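Local coordinates for protein putative glucosidase lplD, ALPHA-GALACTURONIDASE (PDB 3FEF) that hydrolyses alpha-1,4-linked galacturonate, its probable natural substrate being the digalacturonate, as an NAD- and manganese-dependent family 4 glycoside hydrolase that works as a homotetramer, at residues A[298-301]-A[302-306]; A[308-311]-A[312-315]; A[391-394]-A[395-398]; A[410-413]-A[414-417]. One frame throughout, in Å; residues are numbered along the deposited sequence.

Contact 1 (A[298-301]-A[302-306]); sequences RKQD and RAEKR. With SO4 (sulfate ion), chain E.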
ATOM      1  N   ARG A 298      24.535  13.477  35.194  1.00 34.41           N
ATOM      2  CA  ARG A 298      23.867  12.197  35.406  1.00 36.38           C
ATOM      3  C   ARG A 298      24.559  11.373  36.462  1.00 36.01           C
ATOM      4  O   ARG A 298      23.914  10.600  37.163  1.00 35.69           O
ATOM      5  CB  ARG A 298      23.750  11.388  34.096  1.00 37.67           C
ATOM      6  CG  ARG A 298      22.886  12.088  33.036  1.00 39.38           C
ATOM      7  CD  ARG A 298      22.691  11.253  31.768  1.00 40.40           C
ATOM      8  NE  ARG A 298      22.015  12.045  30.746  1.00 38.36           N
ATOM      9  CZ  ARG A 298      20.697  12.114  30.612  1.00 38.04           C
ATOM     10  NH1 ARG A 298      20.160  12.876  29.667  1.00 40.25           N
ATOM     11  NH2 ARG A 298      19.917  11.418  31.414  1.00 36.90           N
ATOM     12  N   LYS A 299      25.880  11.498  36.554  1.00 37.34           N
ATOM     13  CA  LYS A 299      26.604  10.764  37.588  1.00 39.25           C
ATOM     14  C   LYS A 299      26.269  11.362  38.945  1.00 37.80           C
ATOM     15  O   LYS A 299      25.949  10.637  39.892  1.00 36.34           O
ATOM     16  CB  LYS A 299      28.106  10.751  37.316  1.00 41.33           C
ATOM     17  CG  LYS A 299      28.462   9.825  36.163  1.00 43.72           C
ATOM     18  CD  LYS A 299      29.954   9.734  35.916  1.00 45.01           C
ATOM     19  CE  LYS A 299      30.244   8.578  34.971  1.00 45.10           C
ATOM     20  NZ  LYS A 299      31.519   8.784  34.217  1.00 48.09           N
ATOM     21  N   GLN A 300      26.279  12.689  39.008  1.00 36.88           N
ATOM     22  CA  GLN A 300      25.883  13.404  40.211  1.00 40.74           C
ATOM     23  C   GLN A 300      24.448  13.049  40.615  1.00 41.51           C
ATOM     24  O   GLN A 300      24.192  12.648  41.750  1.00 38.47           O
ATOM     25  CB  GLN A 300      26.005  14.915  40.004  1.00 41.19           C
ATOM     26  CG  GLN A 300      25.546  15.725  41.194  1.00 48.22           C
ATOM     27  CD  GLN A 300      25.800  17.218  41.027  1.00 53.76           C
ATOM     28  OE1 GLN A 300      25.362  18.030  41.853  1.00 56.87           O
ATOM     29  NE2 GLN A 300      26.510  17.590  39.953  1.00 54.68           N
ATOM     30  N   ASP A 301      23.516  13.195  39.680  1.00 40.47           N
ATOM     31  CA  ASP A 301      22.125  12.886  39.977  1.00 41.56           C
ATOM     32  C   ASP A 301      21.996  11.480  40.540  1.00 39.34           C
ATOM     33  O   ASP A 301      21.264  11.245  41.498  1.00 38.40           O
ATOM     34  CB  ASP A 301      21.255  13.012  38.731  1.00 42.23           C
ATOM     35  CG  ASP A 301      19.784  13.012  39.062  1.00 45.36           C
ATOM     36  OD1 ASP A 301      19.400  13.678  40.051  1.00 48.13           O
ATOM     37  OD2 ASP A 301      19.009  12.344  38.348  1.00 48.28           O
ATOM     38  N   ARG A 302      22.717  10.542  39.940  1.00 38.67           N
ATOM     39  CA  ARG A 302      22.619   9.166  40.376  1.00 39.74           C
ATOM     40  C   ARG A 302      23.089   9.024  41.818  1.00 38.36           C
ATOM     41  O   ARG A 302      22.531   8.239  42.587  1.00 38.11           O
ATOM     42  CB  ARG A 302      23.440   8.247  39.479  1.00 40.46           C
ATOM     43  CG  ARG A 302      23.545   6.848  40.050  1.00 45.54           C
ATOM     44  CD  ARG A 302      24.764   6.137  39.526  1.00 49.93           C
ATOM     45  NE  ARG A 302      24.512   5.439  38.268  1.00 53.91           N
ATOM     46  CZ  ARG A 302      25.474   5.054  37.430  1.00 54.74           C
ATOM     47  NH1 ARG A 302      26.743   5.329  37.715  1.00 54.49           N
ATOM     48  NH2 ARG A 302      25.170   4.414  36.307  1.00 53.23           N
ATOM     49  N   ALA A 303      24.126   9.774  42.171  1.00 36.99           N
ATOM     50  CA  ALA A 303      24.721   9.675  43.504  1.00 39.27           C
ATOM     51  C   ALA A 303      23.788  10.265  44.564  1.00 39.02           C
ATOM     52  O   ALA A 303      23.601   9.677  45.616  1.00 39.30           O
ATOM     53  CB  ALA A 303      26.102  10.350  43.546  1.00 38.16           C
ATOM     54  N   GLU A 304      23.180  11.409  44.284  1.00 37.78           N
ATOM     55  CA  GLU A 304      22.209  11.935  45.230  1.00 42.94           C
ATOM     56  C   GLU A 304      20.914  11.101  45.284  1.00 43.19           C
ATOM     57  O   GLU A 304      20.243  11.069  46.314  1.00 43.81           O
ATOM     58  CB  GLU A 304      21.944  13.433  45.003  1.00 45.21           C
ATOM     59  CG  GLU A 304      21.080  13.777  43.812  1.00 50.41           C
ATOM     60  CD  GLU A 304      21.283  15.220  43.355  1.00 54.53           C
ATOM     61  OE1 GLU A 304      20.512  15.695  42.486  1.00 56.37           O
ATOM     62  OE2 GLU A 304      22.223  15.878  43.864  1.00 54.89           O
ATOM     63  N   LYS A 305      20.567  10.415  44.190  1.00 42.23           N
ATOM     64  CA  LYS A 305      19.454   9.460  44.233  1.00 40.25           C
ATOM     65  C   LYS A 305      19.823   8.242  45.084  1.00 39.66           C
ATOM     66  O   LYS A 305      18.987   7.689  45.797  1.00 37.04           O
ATOM     67  CB  LYS A 305      19.029   9.012  42.825  1.00 42.46           C
ATOM     68  CG  LYS A 305      18.128   9.993  42.074  1.00 43.15           C
ATOM     69  CD  LYS A 305      17.736   9.433  40.707  1.00 45.33           C
ATOM     70  CE  LYS A 305      16.433  10.054  40.181  1.00 48.20           C
ATOM     71  NZ  LYS A 305      16.503  11.546  40.039  1.00 49.64           N
ATOM     72  N   ARG A 306      21.078   7.816  44.996  1.00 39.69           N
ATOM     73  CA  ARG A 306      21.553   6.723  45.836  1.00 41.81           C
ATOM     74  C   ARG A 306      21.456   7.062  47.311  1.00 41.63           C
ATOM     75  O   ARG A 306      21.094   6.209  48.124  1.00 40.93           O
ATOM     76  CB  ARG A 306      22.979   6.325  45.465  1.00 43.14           C
ATOM     77  CG  ARG A 306      22.989   5.121  44.572  1.00 48.16           C
ATOM     78  CD  ARG A 306      24.103   5.158  43.566  1.00 52.03           C
ATOM     79  NE  ARG A 306      23.785   4.266  42.456  1.00 56.18           N
ATOM     80  CZ  ARG A 306      24.653   3.894  41.527  1.00 57.45           C
ATOM     81  NH1 ARG A 306      25.906   4.335  41.577  1.00 57.75           N
ATOM     82  NH2 ARG A 306      24.269   3.076  40.554  1.00 56.59           N
TER
HETATM   83  S   SO4 E   2      16.569  12.417  30.841  1.00 60.65           S
HETATM   84  O1  SO4 E   2      16.238  12.645  32.243  1.00 62.76           O
HETATM   85  O2  SO4 E   2      17.506  13.426  30.360  1.00 60.91           O
HETATM   86  O3  SO4 E   2      15.340  12.479  30.062  1.00 62.65           O
HETATM   87  O4  SO4 E   2      17.159  11.095  30.690  1.00 62.34           O
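Arg302 sets its backbone N on Arg298 O at 3.0 Å, an i to i+4 bond of the alpha-helix 295-314, which runs along the protein surface. The Arg298 guanidinium meets a sulfate, probably from the crystallisation liquor, with its edge in plane: NH1 lies 2.8 Å from sulfate O2 and NH2 2.9 Å from O4, and Arg271 binds the same ion. Arg302 packs its CB on the Arg298 carbonyl and touches Leu88 of helix 88-96, where Lys299 forms salt bridges with Asp89 and Glu92. Ala303 N bonds to Lys299 O, and its small CB lies close to Gln300 O. Glu304 N bonds to Gln300 O. Its CG stands between the backbone N and the carbonyl carbon (chi1 75°), which turns the carboxylate back toward Asp301. The two carboxylate planes are nearly perpendicular, 85° apart, and Glu304 OE1 comes within 3.4 Å of Asp301 OD1, a like-charge approach that probably costs some energy. Lys305, one turn on from Asp301, offsets part of that charge; its chain bends at the last torsion to bring the ammonium round. The resulting i to i+4 salt bridge places Lys305 NZ 3.1 Å from Asp301 OD2, on the syn side and 24° out of the carboxylate plane.

Contact 2 (A[308-311]-A[312-315]); sequences ETER and LIVQ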
ATOM      1  N   GLU A 308      19.390   9.381  48.693  1.00 42.61           N
ATOM      2  CA  GLU A 308      17.972   9.409  49.016  1.00 42.95           C
ATOM      3  C   GLU A 308      17.445   7.996  49.261  1.00 41.97           C
ATOM      4  O   GLU A 308      16.735   7.741  50.242  1.00 41.05           O
ATOM      5  CB  GLU A 308      17.156  10.099  47.922  1.00 45.30           C
ATOM      6  CG  GLU A 308      15.835  10.644  48.457  1.00 51.66           C
ATOM      7  CD  GLU A 308      14.672  10.522  47.478  1.00 56.58           C
ATOM      8  OE1 GLU A 308      14.907  10.284  46.267  1.00 57.45           O
ATOM      9  OE2 GLU A 308      13.508  10.665  47.933  1.00 58.37           O
ATOM     10  N   THR A 309      17.800   7.074  48.375  1.00 39.60           N
ATOM     11  CA  THR A 309      17.418   5.674  48.559  1.00 40.84           C
ATOM     12  C   THR A 309      17.880   5.111  49.918  1.00 41.06           C
ATOM     13  O   THR A 309      17.122   4.422  50.608  1.00 39.75           O
ATOM     14  CB  THR A 309      17.987   4.785  47.454  1.00 40.39           C
ATOM     15  OG1 THR A 309      17.361   5.107  46.198  1.00 39.29           O
ATOM     16  CG2 THR A 309      17.771   3.303  47.808  1.00 38.20           C
ATOM     17  N   GLU A 310      19.122   5.387  50.297  1.00 42.01           N
ATOM     18  CA  GLU A 310      19.625   4.883  51.577  1.00 47.01           C
ATOM     19  C   GLU A 310      18.869   5.529  52.736  1.00 46.46           C
ATOM     20  O   GLU A 310      18.688   4.924  53.791  1.00 46.65           O
ATOM     21  CB  GLU A 310      21.137   5.107  51.713  1.00 50.29           C
ATOM     22  CG  GLU A 310      21.986   4.268  50.752  1.00 54.20           C
ATOM     23  CD  GLU A 310      21.621   2.783  50.785  1.00 59.55           C
ATOM     24  OE1 GLU A 310      21.545   2.197  51.897  1.00 60.85           O
ATOM     25  OE2 GLU A 310      21.413   2.198  49.692  1.00 60.26           O
ATOM     26  N   ARG A 311      18.410   6.757  52.517  1.00 47.08           N
ATOM     27  CA  ARG A 311      17.641   7.489  53.513  1.00 47.76           C
ATOM     28  C   ARG A 311      16.352   6.747  53.825  1.00 48.65           C
ATOM     29  O   ARG A 311      16.076   6.408  54.979  1.00 48.06           O
ATOM     30  CB  ARG A 311      17.318   8.883  52.990  1.00 49.49           C
ATOM     31  CG  ARG A 311      17.340   9.979  54.046  1.00 53.38           C
ATOM     32  CD  ARG A 311      17.007  11.330  53.415  1.00 55.51           C
ATOM     33  NE  ARG A 311      15.611  11.370  52.971  1.00 60.08           N
ATOM     34  CZ  ARG A 311      15.126  12.217  52.066  1.00 61.25           C
ATOM     35  NH1 ARG A 311      15.928  13.106  51.485  1.00 61.99           N
ATOM     36  NH2 ARG A 311      13.838  12.170  51.735  1.00 60.40           N
ATOM     37  N   LEU A 312      15.566   6.488  52.783  1.00 46.54           N
ATOM     38  CA  LEU A 312      14.315   5.771  52.943  1.00 45.17           C
ATOM     39  C   LEU A 312      14.544   4.404  53.590  1.00 44.50           C
ATOM     40  O   LEU A 312      13.751   3.967  54.407  1.00 44.48           O
ATOM     41  CB  LEU A 312      13.588   5.625  51.601  1.00 44.02           C
ATOM     42  CG  LEU A 312      13.257   6.932  50.862  1.00 44.38           C
ATOM     43  CD1 LEU A 312      12.825   6.671  49.416  1.00 41.64           C
ATOM     44  CD2 LEU A 312      12.204   7.749  51.600  1.00 42.47           C
ATOM     45  N   ILE A 313      15.626   3.728  53.228  1.00 44.50           N
ATOM     46  CA  ILE A 313      15.903   2.424  53.812  1.00 46.88           C
ATOM     47  C   ILE A 313      16.231   2.521  55.309  1.00 48.41           C
ATOM     48  O   ILE A 313      15.852   1.658  56.088  1.00 49.67           O
ATOM     49  CB  ILE A 313      17.043   1.706  53.074  1.00 47.60           C
ATOM     50  CG1 ILE A 313      16.556   1.235  51.692  1.00 48.24           C
ATOM     51  CG2 ILE A 313      17.561   0.538  53.911  1.00 46.38           C
ATOM     52  CD1 ILE A 313      17.612   0.561  50.850  1.00 47.48           C
ATOM     53  N   VAL A 314      16.934   3.577  55.696  1.00 49.63           N
ATOM     54  CA  VAL A 314      17.282   3.821  57.093  1.00 50.76           C
ATOM     55  C   VAL A 314      16.055   4.195  57.916  1.00 50.77           C
ATOM     56  O   VAL A 314      15.835   3.658  59.001  1.00 51.08           O
ATOM     57  CB  VAL A 314      18.302   4.970  57.211  1.00 50.77           C
ATOM     58  CG1 VAL A 314      18.203   5.637  58.573  1.00 51.03           C
ATOM     59  CG2 VAL A 314      19.717   4.459  56.944  1.00 50.89           C
ATOM     60  N   GLN A 315      15.268   5.127  57.391  1.00 50.31           N
ATOM     61  CA  GLN A 315      14.048   5.583  58.040  1.00 49.37           C
ATOM     62  C   GLN A 315      12.894   4.607  57.841  1.00 48.65           C
ATOM     63  O   GLN A 315      11.784   4.853  58.290  1.00 47.35           O
ATOM     64  CB  GLN A 315      13.660   6.951  57.488  1.00 51.34           C
ATOM     65  CG  GLN A 315      14.675   8.032  57.792  1.00 53.04           C
ATOM     66  CD  GLN A 315      14.492   9.241  56.915  1.00 55.11           C
ATOM     67  OE1 GLN A 315      13.793   9.179  55.905  1.00 57.99           O
ATOM     68  NE2 GLN A 315      15.127  10.348  57.281  1.00 54.83           N
TER
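Leu312, Ile313, Val314 and Gln315 each give their backbone N-H to the carbonyl four residues back, the last of these bonds, Gln315 N to Arg311 O, being 2.8 Å long and nearly straight at 175°. This is the C-terminal part of the amphipathic helix 295-314. Its inward side is made by Thr309, Leu312 and Ile313, all of which touch helix 43-53. Thr309 and Ile313 run alongside each other, with methyls Thr309 CG2 and Ile313 CD1 4.1 Å apart. Ile313 CG1 is anti to its own carbonyl carbon (chi1 -72°), which lays that branch back along the helix, 3.4 Å from Thr309 O. A threonine suits its place because it offers a methyl to Ile313 while its OG1 is hydrogen-bonded to Gln16, Arg20 and Lys305 O. Leu312 drops its CG to 3.6 Å from Glu308 O, and Val314 brings CG2 to 3.3 Å from Glu310 O.

On the exposed side Gln315 crosses Arg311, the amide and guanidinium planes being 43° apart; Arg311 CG lies 3.9 Å from Gln315 NE2, a contact without a hydrogen bond. Glu310 instead forms a salt bridge with Lys48. Apolar packing and this charge pair thus join the helix end to helix 43-53, which lies in the part of the chain that probably binds NAD.

Contact 3 (A[391-394]-A[395-398]); sequences RHIS and NQEA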
ATOM      1  N   ARG A 391      13.494  10.590   7.346  1.00 23.55           N
ATOM      2  CA  ARG A 391      14.934  10.458   7.419  1.00 21.05           C
ATOM      3  C   ARG A 391      15.424   9.759   8.705  1.00 22.46           C
ATOM      4  O   ARG A 391      16.223   8.831   8.641  1.00 20.68           O
ATOM      5  CB  ARG A 391      15.536  11.836   7.272  1.00 23.93           C
ATOM      6  CG  ARG A 391      17.035  11.836   7.322  1.00 26.47           C
ATOM      7  CD  ARG A 391      17.545  13.102   6.699  1.00 24.51           C
ATOM      8  NE  ARG A 391      18.946  13.267   7.037  1.00 26.17           N
ATOM      9  CZ  ARG A 391      19.583  14.429   6.978  1.00 25.48           C
ATOM     10  NH1 ARG A 391      18.946  15.537   6.609  1.00 20.69           N
ATOM     11  NH2 ARG A 391      20.855  14.472   7.311  1.00 25.33           N
ATOM     12  N   HIS A 392      14.949  10.209   9.871  1.00 21.56           N
ATOM     13  CA  HIS A 392      15.292   9.569  11.149  1.00 23.40           C
ATOM     14  C   HIS A 392      14.771   8.140  11.233  1.00 23.24           C
ATOM     15  O   HIS A 392      15.427   7.241  11.750  1.00 22.18           O
ATOM     16  CB  HIS A 392      14.732  10.379  12.334  1.00 20.33           C
ATOM     17  CG  HIS A 392      15.407  11.700  12.528  1.00 22.48           C
ATOM     18  ND1 HIS A 392      16.677  11.816  13.048  1.00 19.49           N
ATOM     19  CD2 HIS A 392      14.988  12.968  12.264  1.00 20.74           C
ATOM     20  CE1 HIS A 392      17.019  13.091  13.091  1.00 19.17           C
ATOM     21  NE2 HIS A 392      16.011  13.813  12.629  1.00 21.80           N
ATOM     22  N   ILE A 393      13.552   7.938  10.769  1.00 23.91           N
ATOM     23  CA  ILE A 393      13.041   6.590  10.689  1.00 23.77           C
ATOM     24  C   ILE A 393      13.946   5.652   9.860  1.00 24.37           C
ATOM     25  O   ILE A 393      14.268   4.559  10.327  1.00 24.97           O
ATOM     26  CB  ILE A 393      11.577   6.582  10.239  1.00 25.34           C
ATOM     27  CG1 ILE A 393      10.705   7.096  11.400  1.00 20.97           C
ATOM     28  CG2 ILE A 393      11.154   5.166   9.818  1.00 24.98           C
ATOM     29  CD1 ILE A 393       9.278   7.277  11.045  1.00 20.81           C
ATOM     30  N   SER A 394      14.367   6.078   8.662  1.00 20.81           N
ATOM     31  CA  SER A 394      15.398   5.345   7.899  1.00 24.36           C
ATOM     32  C   SER A 394      16.539   4.905   8.797  1.00 23.54           C
ATOM     33  O   SER A 394      16.942   3.754   8.790  1.00 25.48           O
ATOM     34  CB  SER A 394      16.038   6.248   6.843  1.00 25.13           C
ATOM     35  OG  SER A 394      15.327   6.168   5.658  1.00 33.12           O
ATOM     36  N   ASN A 395      17.088   5.862   9.530  1.00 21.39           N
ATOM     37  CA  ASN A 395      18.203   5.612  10.443  1.00 24.42           C
ATOM     38  C   ASN A 395      17.889   4.642  11.570  1.00 26.21           C
ATOM     39  O   ASN A 395      18.685   3.729  11.883  1.00 26.83           O
ATOM     40  CB  ASN A 395      18.717   6.943  10.990  1.00 23.22           C
ATOM     41  CG  ASN A 395      19.261   7.814   9.891  1.00 26.30           C
ATOM     42  OD1 ASN A 395      19.453   7.337   8.758  1.00 23.12           O
ATOM     43  ND2 ASN A 395      19.472   9.096  10.182  1.00 23.90           N
ATOM     44  N   GLN A 396      16.729   4.837  12.181  1.00 27.08           N
ATOM     45  CA  GLN A 396      16.249   3.927  13.225  1.00 26.12           C
ATOM     46  C   GLN A 396      16.040   2.488  12.718  1.00 24.68           C
ATOM     47  O   GLN A 396      16.460   1.541  13.369  1.00 25.49           O
ATOM     48  CB  GLN A 396      14.986   4.505  13.883  1.00 25.33           C
ATOM     49  CG  GLN A 396      15.300   5.806  14.658  1.00 23.00           C
ATOM     50  CD  GLN A 396      14.049   6.608  15.061  1.00 27.27           C
ATOM     51  OE1 GLN A 396      12.932   6.269  14.679  1.00 28.54           O
ATOM     52  NE2 GLN A 396      14.251   7.696  15.806  1.00 24.68           N
ATOM     53  N   GLU A 397      15.420   2.323  11.551  1.00 25.03           N
ATOM     54  CA  GLU A 397      15.270   0.993  10.944  1.00 24.95           C
ATOM     55  C   GLU A 397      16.628   0.338  10.670  1.00 23.35           C
ATOM     56  O   GLU A 397      16.812  -0.839  10.919  1.00 25.44           O
ATOM     57  CB  GLU A 397      14.462   1.051   9.621  1.00 28.46           C
ATOM     58  CG  GLU A 397      12.971   1.380   9.745  1.00 28.51           C
ATOM     59  CD  GLU A 397      12.188   0.344  10.561  1.00 36.55           C
ATOM     60  OE1 GLU A 397      12.104  -0.835  10.123  1.00 37.60           O
ATOM     61  OE2 GLU A 397      11.640   0.711  11.639  1.00 35.56           O
ATOM     62  N   ALA A 398      17.565   1.095  10.121  1.00 24.89           N
ATOM     63  CA  ALA A 398      18.902   0.573   9.814  1.00 23.99           C
ATOM     64  C   ALA A 398      19.638   0.161  11.083  1.00 25.27           C
ATOM     65  O   ALA A 398      20.316  -0.880  11.117  1.00 24.68           O
ATOM     66  CB  ALA A 398      19.702   1.597   9.056  1.00 22.55           C
TER
HETATM   67  O   HOH W   1      18.697   9.863  12.957  1.00 30.93           O
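His392 and Asn395 meet through a water on one flank of helix 383-405: the water lies 2.8 Å from His392 ND1 and accepts a hydrogen bond from Asn395 ND2 at 3.0 Å. The imidazole has its other nitrogen, NE2, bonded to Phe276 O, and its ring meets that of Phe276 edge-to-face, so both ring nitrogens have partners and its rotation is fixed. Asn395 carries its CG anti to its own carbonyl carbon (chi1 -63°), which swings the amide back over the preceding turn until CG is 3.4 Å from Arg391 O. A short amide suits this buried place, for it can serve the water with one end and, with OD1, accept from Asn417 of helix 408-417.

Gln396 takes a similar first torsion but stretches out beyond CG. Its CG packs 3.2 Å from His392 O, and the amide crosses Ile393, bringing Gln396 OE1 within 4.0 Å of Ile393 CG1. Glu397 bends at chi2 instead, and its CG comes 3.5 Å from Ile393 O; its carboxylate forms a salt bridge with Arg154. Beneath these side chains run i to i+4 bonds, among them Glu397 N to Ile393 O at 2.8 Å. Ala398, small enough for close helix packing, touches Leu410 and Ala414.

Arg391 donates from NE to Asn417 O of its own chain and from NH1 to OD1 of Asn417 of the second subunit, bonds that would probably ease the repulsion between its NH2 and Arg391 NH2 of that subunit. His392, Asn395 and Glu397 thus tie this turn to its own chain, and Arg391 to the second subunit as well.

Contact 4 (A[410-413]-A[414-417]); sequences LAFQ and AFLN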
ATOM      1  N   LEU A 410      26.238  -1.104   7.838  1.00 30.33           N
ATOM      2  CA  LEU A 410      24.906  -0.495   7.743  1.00 30.14           C
ATOM      3  C   LEU A 410      24.679   0.573   8.824  1.00 29.44           C
ATOM      4  O   LEU A 410      24.066   1.618   8.565  1.00 30.23           O
ATOM      5  CB  LEU A 410      23.810  -1.553   7.795  1.00 30.20           C
ATOM      6  CG  LEU A 410      22.387  -0.981   7.802  1.00 30.71           C
ATOM      7  CD1 LEU A 410      22.085  -0.344   6.447  1.00 31.48           C
ATOM      8  CD2 LEU A 410      21.360  -2.050   8.147  1.00 29.18           C
ATOM      9  N   ALA A 411      25.183   0.313  10.024  1.00 27.43           N
ATOM     10  CA  ALA A 411      25.089   1.276  11.126  1.00 30.03           C
ATOM     11  C   ALA A 411      25.834   2.574  10.806  1.00 27.69           C
ATOM     12  O   ALA A 411      25.413   3.657  11.191  1.00 29.39           O
ATOM     13  CB  ALA A 411      25.622   0.657  12.417  1.00 30.16           C
ATOM     14  N   PHE A 412      26.945   2.459  10.098  1.00 25.85           N
ATOM     15  CA  PHE A 412      27.697   3.644   9.686  1.00 26.58           C
ATOM     16  C   PHE A 412      26.923   4.485   8.661  1.00 24.51           C
ATOM     17  O   PHE A 412      26.990   5.713   8.676  1.00 24.01           O
ATOM     18  CB  PHE A 412      29.083   3.257   9.140  1.00 25.97           C
ATOM     19  CG  PHE A 412      29.960   4.443   8.839  1.00 26.40           C
ATOM     20  CD1 PHE A 412      30.125   5.452   9.783  1.00 27.19           C
ATOM     21  CD2 PHE A 412      30.578   4.568   7.614  1.00 24.98           C
ATOM     22  CE1 PHE A 412      30.907   6.543   9.518  1.00 26.54           C
ATOM     23  CE2 PHE A 412      31.366   5.661   7.332  1.00 26.81           C
ATOM     24  CZ  PHE A 412      31.537   6.653   8.289  1.00 28.84           C
ATOM     25  N   GLN A 413      26.190   3.817   7.771  1.00 26.48           N
ATOM     26  CA  GLN A 413      25.287   4.511   6.848  1.00 25.79           C
ATOM     27  C   GLN A 413      24.263   5.349   7.602  1.00 24.70           C
ATOM     28  O   GLN A 413      24.040   6.506   7.266  1.00 25.31           O
ATOM     29  CB  GLN A 413      24.575   3.518   5.933  1.00 27.81           C
ATOM     30  CG  GLN A 413      25.545   2.690   5.104  1.00 29.78           C
ATOM     31  CD  GLN A 413      26.396   3.575   4.225  1.00 31.12           C
ATOM     32  OE1 GLN A 413      27.616   3.403   4.133  1.00 35.95           O
ATOM     33  NE2 GLN A 413      25.762   4.550   3.590  1.00 30.40           N
ATOM     34  N   ALA A 414      23.646   4.774   8.627  1.00 22.98           N
ATOM     35  CA  ALA A 414      22.710   5.546   9.438  1.00 24.81           C
ATOM     36  C   ALA A 414      23.463   6.710  10.097  1.00 24.90           C
ATOM     37  O   ALA A 414      23.047   7.870  10.002  1.00 24.47           O
ATOM     38  CB  ALA A 414      22.041   4.648  10.486  1.00 23.28           C
ATOM     39  N   PHE A 415      24.577   6.391  10.751  1.00 21.96           N
ATOM     40  CA  PHE A 415      25.443   7.406  11.340  1.00 24.33           C
ATOM     41  C   PHE A 415      25.683   8.569  10.386  1.00 26.42           C
ATOM     42  O   PHE A 415      25.533   9.738  10.780  1.00 23.54           O
ATOM     43  CB  PHE A 415      26.771   6.773  11.772  1.00 26.65           C
ATOM     44  CG  PHE A 415      27.603   7.633  12.712  1.00 27.73           C
ATOM     45  CD1 PHE A 415      28.612   8.451  12.220  1.00 26.97           C
ATOM     46  CD2 PHE A 415      27.401   7.580  14.092  1.00 27.55           C
ATOM     47  CE1 PHE A 415      29.410   9.220  13.084  1.00 30.45           C
ATOM     48  CE2 PHE A 415      28.173   8.349  14.966  1.00 28.43           C
ATOM     49  CZ  PHE A 415      29.190   9.168  14.463  1.00 29.82           C
ATOM     50  N   LEU A 416      26.060   8.252   9.141  1.00 24.33           N
ATOM     51  CA  LEU A 416      26.287   9.279   8.119  1.00 27.07           C
ATOM     52  C   LEU A 416      25.030  10.056   7.714  1.00 27.28           C
ATOM     53  O   LEU A 416      25.101  11.208   7.288  1.00 26.33           O
ATOM     54  CB  LEU A 416      26.887   8.644   6.848  1.00 28.62           C
ATOM     55  CG  LEU A 416      28.329   8.129   6.865  1.00 29.84           C
ATOM     56  CD1 LEU A 416      28.726   7.603   5.473  1.00 30.37           C
ATOM     57  CD2 LEU A 416      29.258   9.246   7.318  1.00 28.55           C
ATOM     58  N   ASN A 417      23.881   9.402   7.783  1.00 27.46           N
ATOM     59  CA  ASN A 417      22.630  10.025   7.383  1.00 26.32           C
ATOM     60  C   ASN A 417      22.003  10.882   8.503  1.00 28.46           C
ATOM     61  O   ASN A 417      20.929  11.475   8.323  1.00 30.33           O
ATOM     62  CB  ASN A 417      21.662   8.922   6.945  1.00 27.11           C
ATOM     63  CG  ASN A 417      20.534   9.437   6.076  1.00 28.19           C
ATOM     64  OD1 ASN A 417      20.729  10.322   5.246  1.00 31.75           O
ATOM     65  ND2 ASN A 417      19.353   8.862   6.240  1.00 26.46           N
TER
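Helix 408-417, in the C-terminal domain of the family 4 glycoside hydrolase, brings Phe412 and Leu416 together one turn apart. Leu416 CG sits over one face of the Phe412 ring, 3.9 Å from the centroid and 15° off the ring normal, a CH-pi contact. Its two methyls spread across the same ring: Leu416 CD2 lies 3.6 Å from Phe412 CZ, and Leu416 CD1 is 3.8 Å from Phe412 CE2. A leucine suits the place because its branched end can span an aromatic face. Phe412 has its CG anti to the backbone N (chi1 -174°), which turns the ring along the helix toward the next turn. There it also meets Phe415 obliquely, with Phe412 CE1 and Phe415 CD1 4.0 Å apart. Both aromatic rings reach Phe432 of helix 425-435, Phe415 edge-to-face, so the helix packs an aromatic cluster against its successor in the chain. At Ala411 and Ala414 the small side chain permits close approach to helix 383-405. Underneath, Leu416 N bonds to Phe412 O at 2.7 Å, and Asn417 N bonds to Gln413 O at 2.9 Å. Gln413 NE2 makes a weak hydrogen bond with Tyr262 OH of the second subunit.

Two pairs emerge, both in the family 4 C-terminal domain. Contacts 1 and 2 come first along the chain and follow each other on helix 295-314, their centres 14 Å apart. Contacts 3 and 4 come later, on the successive helices 383-405 and 408-417, with centres 9 Å apart, and they touch directly: Asn395 O is 3.7 Å from Ala414 CB. The pairs are well separated, contacts 2 and 4 being about 45 Å apart between centres and on opposite sides of the chain's centre. Helix 295-314 therefore lies beside the part that probably binds NAD, while helices 383-405 and 408-417 pack on each other and both touch the second subunit.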